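Local structure of CPXV018 protein (Cowpox virus, 4PDC) at residues L78-E83 / T120-L125. The protein is an MHC class I-like protein that probably binds the activating receptor NKG2D of natural killer cells, so countering recognition of infected cells. The protein carries 2 engineered substitutions. Numbering follows the deposited sequence.
Sequences LTYFYE and TSEFRL
Ser121 sets its CB over one face of the Tyr80 ring, a CH-pi contact in which the carbon stands 3.7 Å from the ring centroid and 15° off the normal, displaced toward the CG and CD1 side. The ring reaches this place because CG of Tyr80 is anti to the backbone N (chi1 176°), which carries the phenol off the strand toward the helix.

Apolar packing continues one turn on. CD2 of Leu125 comes up to the edge of the Tyr80 ring, near its plane, 3.7 Å from CE2, and also lies 3.7 Å from CG of Tyr82. The one methyl thus touches two aromatic side chains that leave the same side of strand 75-87, with the leucine running roughly perpendicular to both.

No hydrogen bond joins the two segments directly; their polar ends are linked through neighbours. Tyr80 OH lies 3.3 Å from CA of Glu122, and beside its CB, while bonding to Gln95 OE1. Gln95 offers its NE2 to Glu122 OE1, so a single amide on the adjacent strand serves both side chains; Glu122 OE2 forms a salt bridge with Lys126. On the helix, Arg124 NH1 donates to Thr120 OG1 (2.9 Å), the acceptor tilted out of the guanidinium plane, and weakly to Ser121 OG, which also bonds to the carbonyl of Trp117 one turn earlier.

The axes of 78-83 and 120-125 approach to 9.6 Å and are inclined by 56°, with Tyr80 and Tyr82 directed at the helix. Phe123 points away from the strand and stacks with an aromatic side chain of another protein's chain, consistent with a receptor-binding outer surface. A helix lying across an antiparallel sheet in this way is characteristic of the MHC class I-like platform.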
# COMPACT_ATOMS: atom_id res chain seq x y z
N LEU E 78 -5.38 25.60 -0.24
CA LEU E 78 -4.70 24.53 -0.94
C LEU E 78 -5.69 23.46 -1.34
O LEU E 78 -6.46 23.00 -0.50
CB LEU E 78 -3.59 23.95 -0.07
CG LEU E 78 -2.45 24.91 0.26
CD1 LEU E 78 -1.64 24.38 1.42
CD2 LEU E 78 -1.56 25.11 -0.96
N THR E 79 -5.67 23.07 -2.61
CA THR E 79 -6.53 21.99 -3.08
C THR E 79 -5.72 20.92 -3.78
O THR E 79 -4.79 21.21 -4.53
CB THR E 79 -7.62 22.50 -4.05
OG1 THR E 79 -8.39 23.53 -3.41
CG2 THR E 79 -8.54 21.37 -4.47
N TYR E 80 -6.09 19.67 -3.52
CA TYR E 80 -5.54 18.53 -4.23
C TYR E 80 -6.68 17.67 -4.75
O TYR E 80 -7.50 17.18 -3.98
CB TYR E 80 -4.62 17.70 -3.34
CG TYR E 80 -4.09 16.44 -3.99
CD1 TYR E 80 -3.36 16.50 -5.16
CD2 TYR E 80 -4.31 15.20 -3.41
CE1 TYR E 80 -2.86 15.35 -5.76
CE2 TYR E 80 -3.82 14.05 -3.99
CZ TYR E 80 -3.09 14.13 -5.16
OH TYR E 80 -2.61 12.97 -5.74
N PHE E 81 -6.73 17.51 -6.07
CA PHE E 81 -7.78 16.76 -6.72
C PHE E 81 -7.18 15.49 -7.29
O PHE E 81 -6.18 15.55 -7.99
CB PHE E 81 -8.43 17.60 -7.83
CG PHE E 81 -9.46 16.87 -8.64
CD1 PHE E 81 -10.74 16.70 -8.16
CD2 PHE E 81 -9.14 16.37 -9.89
CE1 PHE E 81 -11.70 16.03 -8.91
CE2 PHE E 81 -10.09 15.70 -10.65
CZ PHE E 81 -11.36 15.53 -10.16
N TYR E 82 -7.76 14.34 -6.94
CA TYR E 82 -7.30 13.06 -7.46
C TYR E 82 -8.48 12.24 -7.96
O TYR E 82 -9.44 12.01 -7.22
CB TYR E 82 -6.53 12.28 -6.40
CG TYR E 82 -6.02 10.96 -6.93
CD1 TYR E 82 -4.86 10.89 -7.69
CD2 TYR E 82 -6.71 9.78 -6.69
CE1 TYR E 82 -4.40 9.69 -8.19
CE2 TYR E 82 -6.26 8.57 -7.19
CZ TYR E 82 -5.11 8.54 -7.94
OH TYR E 82 -4.65 7.34 -8.44
N GLU E 83 -8.39 11.80 -9.21
CA GLU E 83 -9.48 11.09 -9.86
C GLU E 83 -8.97 9.87 -10.61
O GLU E 83 -8.00 9.97 -11.36
CB GLU E 83 -10.22 12.01 -10.83
CG GLU E 83 -11.40 11.38 -11.54
CD GLU E 83 -11.95 12.26 -12.64
OE1 GLU E 83 -11.46 12.14 -13.78
OE2 GLU E 83 -12.87 13.06 -12.37
N THR E 120 4.12 16.72 -1.90
CA THR E 120 3.76 15.71 -0.89
C THR E 120 2.32 15.22 -0.91
O THR E 120 2.00 14.24 -0.24
CB THR E 120 4.02 16.22 0.54
OG1 THR E 120 3.08 17.26 0.87
CG2 THR E 120 5.44 16.74 0.69
N SER E 121 1.44 15.89 -1.64
CA SER E 121 0.02 15.52 -1.62
C SER E 121 -0.22 14.10 -2.14
O SER E 121 -0.88 13.30 -1.47
CB SER E 121 -0.79 16.53 -2.44
OG SER E 121 -1.02 17.71 -1.69
N GLU E 122 0.29 13.79 -3.32
CA GLU E 122 0.12 12.45 -3.89
C GLU E 122 0.71 11.41 -2.94
O GLU E 122 0.09 10.39 -2.65
CB GLU E 122 0.78 12.35 -5.27
CG GLU E 122 0.55 11.01 -5.96
CD GLU E 122 1.17 10.94 -7.35
OE1 GLU E 122 1.78 11.94 -7.78
OE2 GLU E 122 1.05 9.88 -8.00
N PHE E 123 1.91 11.70 -2.45
CA PHE E 123 2.60 10.87 -1.47
C PHE E 123 1.72 10.60 -0.25
O PHE E 123 1.54 9.44 0.15
CB PHE E 123 3.90 11.57 -1.06
CG PHE E 123 4.63 10.92 0.08
CD1 PHE E 123 5.59 9.94 -0.16
CD2 PHE E 123 4.40 11.31 1.39
CE1 PHE E 123 6.28 9.36 0.89
CE2 PHE E 123 5.08 10.73 2.44
CZ PHE E 123 6.02 9.76 2.19
N ARG E 124 1.14 11.65 0.32
CA ARG E 124 0.37 11.53 1.54
C ARG E 124 -0.96 10.79 1.31
O ARG E 124 -1.50 10.18 2.23
CB ARG E 124 0.12 12.92 2.15
CG ARG E 124 1.32 13.45 2.93
CD ARG E 124 1.39 14.97 2.92
NE ARG E 124 0.06 15.54 3.07
CZ ARG E 124 -0.48 16.46 2.27
NH1 ARG E 124 0.19 16.97 1.24
NH2 ARG E 124 -1.70 16.88 2.53
N LEU E 125 -1.46 10.83 0.08
CA LEU E 125 -2.67 10.09 -0.27
C LEU E 125 -2.39 8.61 -0.52
O LEU E 125 -3.15 7.74 -0.09
CB LEU E 125 -3.33 10.70 -1.52
CG LEU E 125 -4.46 9.87 -2.14
CD1 LEU E 125 -5.58 9.64 -1.14
CD2 LEU E 125 -4.99 10.54 -3.40